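Local coordinates for protein carnitinyl-CoA dehydratase (Mycobacterium avium, PDB 3R0O) that is a crotonase-family enzyme that probably catalyses the reversible hydration and dehydration of carnitinyl-type coenzyme A thioesters, at residues N24-T29 and W61-T66; E53-P58 and F105-T110. One frame throughout, in Å; residues are numbered along the deposited sequence.

Contact 1 of 2, residues N24-T29 and W61-T66; sequences NVALIT and WAVVIT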
loop_
_atom_site.group_PDB
_atom_site.type_symbol
_atom_site.label_atom_id
_atom_site.label_comp_id
_atom_site.label_asym_id
_atom_site.label_seq_id
_atom_site.Cartn_x
_atom_site.Cartn_y
_atom_site.Cartn_z
ATOM N N ASN A 24 32.383 -4.940 -2.021
ATOM C CA ASN A 24 31.473 -5.813 -1.254
ATOM C C ASN A 24 30.167 -6.148 -2.041
ATOM O O ASN A 24 29.139 -6.472 -1.433
ATOM C CB ASN A 24 31.148 -5.175 0.128
ATOM C CG ASN A 24 32.380 -5.122 1.117
ATOM O OD1 ASN A 24 32.734 -4.049 1.614
ATOM N ND2 ASN A 24 32.974 -6.287 1.436
ATOM N N VAL A 25 30.190 -6.022 -3.374
ATOM C CA VAL A 25 28.992 -6.267 -4.205
ATOM C C VAL A 25 29.175 -7.453 -5.152
ATOM O O VAL A 25 30.208 -7.583 -5.829
ATOM C CB VAL A 25 28.522 -5.009 -5.035
ATOM C CG1 VAL A 25 27.210 -5.297 -5.798
ATOM C CG2 VAL A 25 28.368 -3.768 -4.151
ATOM N N ALA A 26 28.173 -8.326 -5.180
ATOM C CA ALA A 26 28.129 -9.416 -6.140
ATOM C C ALA A 26 27.246 -8.978 -7.281
ATOM O O ALA A 26 26.050 -8.699 -7.074
ATOM C CB ALA A 26 27.584 -10.684 -5.505
ATOM N N LEU A 27 27.847 -8.906 -8.470
ATOM C CA LEU A 27 27.151 -8.560 -9.701
ATOM C C LEU A 27 26.859 -9.823 -10.526
ATOM O O LEU A 27 27.784 -10.544 -10.964
ATOM C CB LEU A 27 27.979 -7.546 -10.538
ATOM C CG LEU A 27 27.471 -7.146 -11.937
ATOM C CD1 LEU A 27 26.156 -6.330 -11.905
ATOM C CD2 LEU A 27 28.544 -6.371 -12.724
ATOM N N ILE A 28 25.578 -10.075 -10.741
ATOM C CA ILE A 28 25.133 -11.215 -11.525
ATOM C C ILE A 28 24.593 -10.699 -12.828
ATOM O O ILE A 28 23.755 -9.809 -12.820
ATOM C CB ILE A 28 23.980 -11.965 -10.817
ATOM C CG1 ILE A 28 24.411 -12.378 -9.402
ATOM C CG2 ILE A 28 23.505 -13.134 -11.714
ATOM C CD1 ILE A 28 23.274 -12.796 -8.483
ATOM N N THR A 29 25.058 -11.256 -13.947
ATOM C CA THR A 29 24.621 -10.824 -15.255
ATOM C C THR A 29 24.030 -12.035 -15.926
ATOM O O THR A 29 24.737 -13.036 -16.151
ATOM C CB THR A 29 25.804 -10.271 -16.109
ATOM O OG1 THR A 29 26.420 -9.166 -15.428
ATOM C CG2 THR A 29 25.319 -9.813 -17.480
ATOM N N TRP A 61 27.978 -7.638 0.687
ATOM C CA TRP A 61 27.006 -6.819 1.417
ATOM C C TRP A 61 25.807 -6.359 0.596
ATOM O O TRP A 61 24.865 -5.795 1.144
ATOM C CB TRP A 61 27.682 -5.620 2.106
ATOM C CG TRP A 61 28.760 -5.988 3.133
ATOM C CD1 TRP A 61 29.087 -7.244 3.586
ATOM C CD2 TRP A 61 29.599 -5.073 3.848
ATOM N NE1 TRP A 61 30.107 -7.156 4.524
ATOM C CE2 TRP A 61 30.432 -5.838 4.701
ATOM C CE3 TRP A 61 29.730 -3.681 3.848
ATOM C CZ2 TRP A 61 31.392 -5.253 5.537
ATOM C CZ3 TRP A 61 30.679 -3.094 4.687
ATOM C CH2 TRP A 61 31.494 -3.880 5.519
ATOM N N ALA A 62 25.841 -6.612 -0.710
ATOM C CA ALA A 62 24.739 -6.279 -1.620
ATOM C C ALA A 62 24.894 -7.052 -2.913
ATOM O O ALA A 62 25.987 -7.483 -3.254
ATOM C CB ALA A 62 24.673 -4.801 -1.907
ATOM N N VAL A 63 23.775 -7.235 -3.612
ATOM C CA VAL A 63 23.722 -7.966 -4.863
ATOM C C VAL A 63 23.063 -7.099 -5.930
ATOM O O VAL A 63 22.087 -6.371 -5.652
ATOM C CB VAL A 63 22.952 -9.314 -4.703
ATOM C CG1 VAL A 63 22.694 -9.991 -6.036
ATOM C CG2 VAL A 63 23.697 -10.256 -3.762
ATOM N N VAL A 64 23.617 -7.162 -7.144
ATOM C CA VAL A 64 23.018 -6.546 -8.313
ATOM C C VAL A 64 22.806 -7.624 -9.361
ATOM O O VAL A 64 23.709 -8.428 -9.624
ATOM C CB VAL A 64 23.915 -5.404 -8.878
ATOM C CG1 VAL A 64 23.346 -4.851 -10.213
ATOM C CG2 VAL A 64 24.103 -4.266 -7.826
ATOM N N ILE A 65 21.601 -7.674 -9.927
ATOM C CA ILE A 65 21.327 -8.553 -11.065
ATOM C C ILE A 65 20.981 -7.717 -12.308
ATOM O O ILE A 65 20.238 -6.739 -12.218
ATOM C CB ILE A 65 20.194 -9.589 -10.733
ATOM C CG1 ILE A 65 20.083 -10.655 -11.832
ATOM C CG2 ILE A 65 18.851 -8.894 -10.490
ATOM C CD1 ILE A 65 19.382 -11.982 -11.363
ATOM N N THR A 66 21.525 -8.094 -13.462
ATOM C CA THR A 66 21.287 -7.369 -14.701
ATOM C C THR A 66 21.281 -8.343 -15.892
ATOM O O THR A 66 21.592 -9.531 -15.727
ATOM C CB THR A 66 22.364 -6.239 -14.871
ATOM O OG1 THR A 66 21.901 -5.221 -15.782
ATOM C CG2 THR A 66 23.722 -6.819 -15.341
#
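Val25-Thr29 and Ala62-Thr66 run side by side as parallel beta strands, their short axes 4.7 Å apart and 15° from parallel. Backbone hydrogen bonds alternate between them: Ala26 N gives to Ala62 O, Val64 N to Ala26 O, Ile28 N to Val64 O at 2.7 Å and almost straight, and Thr66 N to Ile28 O. Just ahead of the first bridge, Trp61 N reaches Asn24 O at 2.7 Å, and Ala62 N adds a weak bond to the same oxygen. CA-H...O contacts fill in between, among them Ile65 CA to Ile28 O.

Just before the strands, the amide of Asn24 stacks flat over one face of the Trp61 indole, planes 12° apart and CG 3.9 Å above the ring, while ND2 bonds Glu59 O. Asn24 CG and Trp61 CG both stand beside their own backbone N (chi1 -68° for Asn24), which turns the two groups the same way.

On one side of the sheet Leu27 CD1 meets Val64 CG1 at 3.6 Å, Val25 CG1 touches Val64 CG2, and Thr66 CG2 lies beside Thr29 OG1; Thr66 OG1 itself bonds Ala113 O. On the other side Ile28 CD1 reaches back to Val63 CG1 at 3.8 Å.

Helix 41-56 packs against the face that carries Ile28, Val63 and Ile65, and helix 198-210 against the face of Val25, Ala62 and Thr66. Strand 17-22 flanks Leu27 and Thr29, strand 110-114 pairs with strand 62-67 along its other edge, and Trp61 packs on Trp270 of a second subunit.

Contact 2 of 2, residues E53-P58 and F105-T110; sequences EAQRDP and FIDKPT. With EDO (1,2-ethanediol), chain D.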
loop_
_atom_site.group_PDB
_atom_site.type_symbol
_atom_site.label_atom_id
_atom_site.label_comp_id
_atom_site.label_asym_id
_atom_site.label_seq_id
_atom_site.Cartn_x
_atom_site.Cartn_y
_atom_site.Cartn_z
ATOM N N GLU A 53 25.423 -18.268 -2.519
ATOM C CA GLU A 53 26.805 -17.887 -2.248
ATOM C C GLU A 53 26.867 -16.443 -1.679
ATOM O O GLU A 53 27.566 -16.203 -0.697
ATOM C CB GLU A 53 27.639 -18.062 -3.523
ATOM C CG GLU A 53 29.121 -17.627 -3.423
ATOM C CD GLU A 53 29.916 -18.385 -2.341
ATOM O OE1 GLU A 53 29.650 -19.600 -2.139
ATOM O OE2 GLU A 53 30.812 -17.763 -1.706
ATOM N N ALA A 54 26.120 -15.504 -2.276
ATOM C CA ALA A 54 26.036 -14.131 -1.724
ATOM C C ALA A 54 25.513 -14.133 -0.292
ATOM O O ALA A 54 26.025 -13.401 0.556
ATOM C CB ALA A 54 25.165 -13.244 -2.590
ATOM N N GLN A 55 24.498 -14.960 -0.033
ATOM C CA GLN A 55 23.948 -15.120 1.295
ATOM C C GLN A 55 25.023 -15.593 2.274
ATOM O O GLN A 55 25.178 -15.015 3.347
ATOM C CB GLN A 55 22.757 -16.084 1.292
ATOM C CG GLN A 55 22.265 -16.541 2.698
ATOM C CD GLN A 55 21.621 -15.414 3.540
ATOM O OE1 GLN A 55 21.229 -14.371 3.025
ATOM N NE2 GLN A 55 21.513 -15.642 4.846
ATOM N N ARG A 56 25.769 -16.627 1.879
ATOM C CA ARG A 56 26.718 -17.291 2.757
ATOM C C ARG A 56 28.000 -16.492 3.000
ATOM O O ARG A 56 28.622 -16.631 4.045
ATOM C CB ARG A 56 27.086 -18.664 2.182
ATOM N N ASP A 57 28.424 -15.701 2.022
ATOM C CA ASP A 57 29.704 -15.003 2.138
ATOM C C ASP A 57 29.532 -13.705 2.960
ATOM O O ASP A 57 28.866 -12.762 2.486
ATOM C CB ASP A 57 30.272 -14.738 0.737
ATOM C CG ASP A 57 31.642 -14.086 0.755
ATOM O OD1 ASP A 57 32.042 -13.491 1.770
ATOM O OD2 ASP A 57 32.317 -14.141 -0.278
ATOM N N PRO A 58 30.116 -13.654 4.191
ATOM C CA PRO A 58 29.942 -12.469 5.063
ATOM C C PRO A 58 30.453 -11.153 4.450
ATOM O O PRO A 58 29.980 -10.082 4.855
ATOM C CB PRO A 58 30.738 -12.822 6.339
ATOM C CG PRO A 58 31.621 -13.969 5.974
ATOM C CD PRO A 58 30.914 -14.709 4.857
ATOM N N PHE A 105 14.563 -15.834 -0.693
ATOM C CA PHE A 105 14.926 -14.696 0.168
ATOM C C PHE A 105 16.385 -14.802 0.674
ATOM O O PHE A 105 16.812 -15.874 1.076
ATOM C CB PHE A 105 13.940 -14.567 1.343
ATOM C CG PHE A 105 14.194 -13.367 2.230
ATOM C CD1 PHE A 105 13.507 -12.178 2.026
ATOM C CD2 PHE A 105 15.118 -13.440 3.266
ATOM C CE1 PHE A 105 13.736 -11.074 2.841
ATOM C CE2 PHE A 105 15.359 -12.336 4.076
ATOM C CZ PHE A 105 14.659 -11.165 3.878
ATOM N N ILE A 106 17.148 -13.699 0.613
ATOM C CA ILE A 106 18.466 -13.637 1.264
ATOM C C ILE A 106 18.584 -12.353 2.089
ATOM O O ILE A 106 17.857 -11.386 1.853
ATOM C CB ILE A 106 19.635 -13.728 0.253
ATOM C CG1 ILE A 106 19.659 -12.537 -0.720
ATOM C CG2 ILE A 106 19.551 -15.028 -0.552
ATOM C CD1 ILE A 106 21.001 -12.373 -1.479
ATOM N N ASP A 107 19.521 -12.328 3.037
ATOM C CA ASP A 107 19.699 -11.177 3.921
ATOM C C ASP A 107 20.238 -9.938 3.215
ATOM O O ASP A 107 19.967 -8.819 3.633
ATOM C CB ASP A 107 20.644 -11.537 5.065
ATOM C CG ASP A 107 20.054 -12.566 6.017
ATOM O OD1 ASP A 107 18.835 -12.534 6.299
ATOM O OD2 ASP A 107 20.828 -13.394 6.506
ATOM N N LYS A 108 21.011 -10.156 2.151
ATOM C CA LYS A 108 21.707 -9.086 1.438
ATOM C C LYS A 108 20.739 -8.328 0.518
ATOM O O LYS A 108 19.884 -8.934 -0.120
ATOM C CB LYS A 108 22.874 -9.672 0.623
ATOM C CG LYS A 108 23.685 -10.769 1.339
ATOM C CD LYS A 108 24.275 -10.283 2.680
ATOM C CE LYS A 108 24.810 -11.485 3.513
ATOM N NZ LYS A 108 26.120 -11.940 3.008
ATOM N N PRO A 109 20.839 -6.985 0.476
ATOM C CA PRO A 109 19.949 -6.223 -0.419
ATOM C C PRO A 109 20.211 -6.536 -1.888
ATOM O O PRO A 109 21.362 -6.742 -2.301
ATOM C CB PRO A 109 20.317 -4.761 -0.125
ATOM C CG PRO A 109 20.813 -4.773 1.196
ATOM C CD PRO A 109 21.608 -6.079 1.346
ATOM N N THR A 110 19.141 -6.620 -2.660
ATOM C CA THR A 110 19.269 -6.960 -4.064
ATOM C C THR A 110 18.769 -5.780 -4.876
ATOM O O THR A 110 17.760 -5.162 -4.530
ATOM C CB THR A 110 18.454 -8.203 -4.416
ATOM O OG1 THR A 110 17.094 -8.008 -3.993
ATOM C CG2 THR A 110 19.039 -9.481 -3.717
HETATM C C1 EDO D . 16.212 -12.583 -4.559
HETATM O O1 EDO D . 16.860 -12.655 -3.285
HETATM C C2 EDO D . 15.158 -11.484 -4.552
HETATM O O2 EDO D . 15.662 -10.342 -3.839
HETATM O O HOH W 1 26.823 -13.401 5.336
#
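The last turn of helix 41-56, closed by Asp57 N to Glu53 O, passes the irregular chain before strand 110-114, with Gln55 CA and Ile106 CA 5.7 Å apart. Gln55 uses both ends of its amide on Asp107: OE1 accepts from Asp107 N at 2.7 Å, nearly straight at 168°, and NE2 donates to Asp107 OD2 at 2.9 Å. The carboxylate is met from above its plane, the two flat groups being turned 58° against each other. A bend at chi2 (68°) brings the Gln55 amide round to the loop, and the paired bonds fix its rotation. Asp107 OD1 holds a salt bridge to Arg222 of helix 214-225, so the acid joins two helices. Ile106 slides past Gln55 in the opposite direction, CG2 lying 3.8 Å from Gln55 CB, and its CD1 brushes Ala54 CB.

Lys108 curls over the C-terminal end of the helix. Bends at chi2 and chi4 set NZ 2.9 Å from Ala54 O, in the carbonyl plane, with a weak bond to Gln55 O; Val60 O is another acceptor, and a water bridges NZ and Gln55 O. The ammonium thus meets carbonyls at the negative end of the helix dipole, which would probably stabilise its charge. At the start of strand 110-114, Thr110 OG1 shares a 2.7 Å hydrogen bond with O2 of an ethanediol, probably from the crystallisation liquor; the diol also bonds His104 O.

The arrangement is a lysine side chain binding helix C-terminal carbonyls beside a glutamine-held loop; in this crotonase-type fold it ties the end of helix 41-56 to the approach to strand 110-114.

Overall arrangement
Contacts 1 and 2 adjoin, their centres about 10 Å apart on the same side of the chain's centre. Along the chain their segments alternate: 24-29, 53-58, 61-66, 105-110. Strand 25-30, helix 41-56 and strand 62-67 form a beta-alpha-beta unit; contact 1 pairs its two strands, while contact 2 fastens the end of its helix to the lead-in of strand 110-114, the next strand of the six-stranded sheet. The contacts meet directly where Val63 N probably bonds Pro109 O at 2.8 Å and Val63 CG2 packs on Ala54 CB. Together they knit three consecutive sheet strands and helix 41-56 into the crotonase-type core.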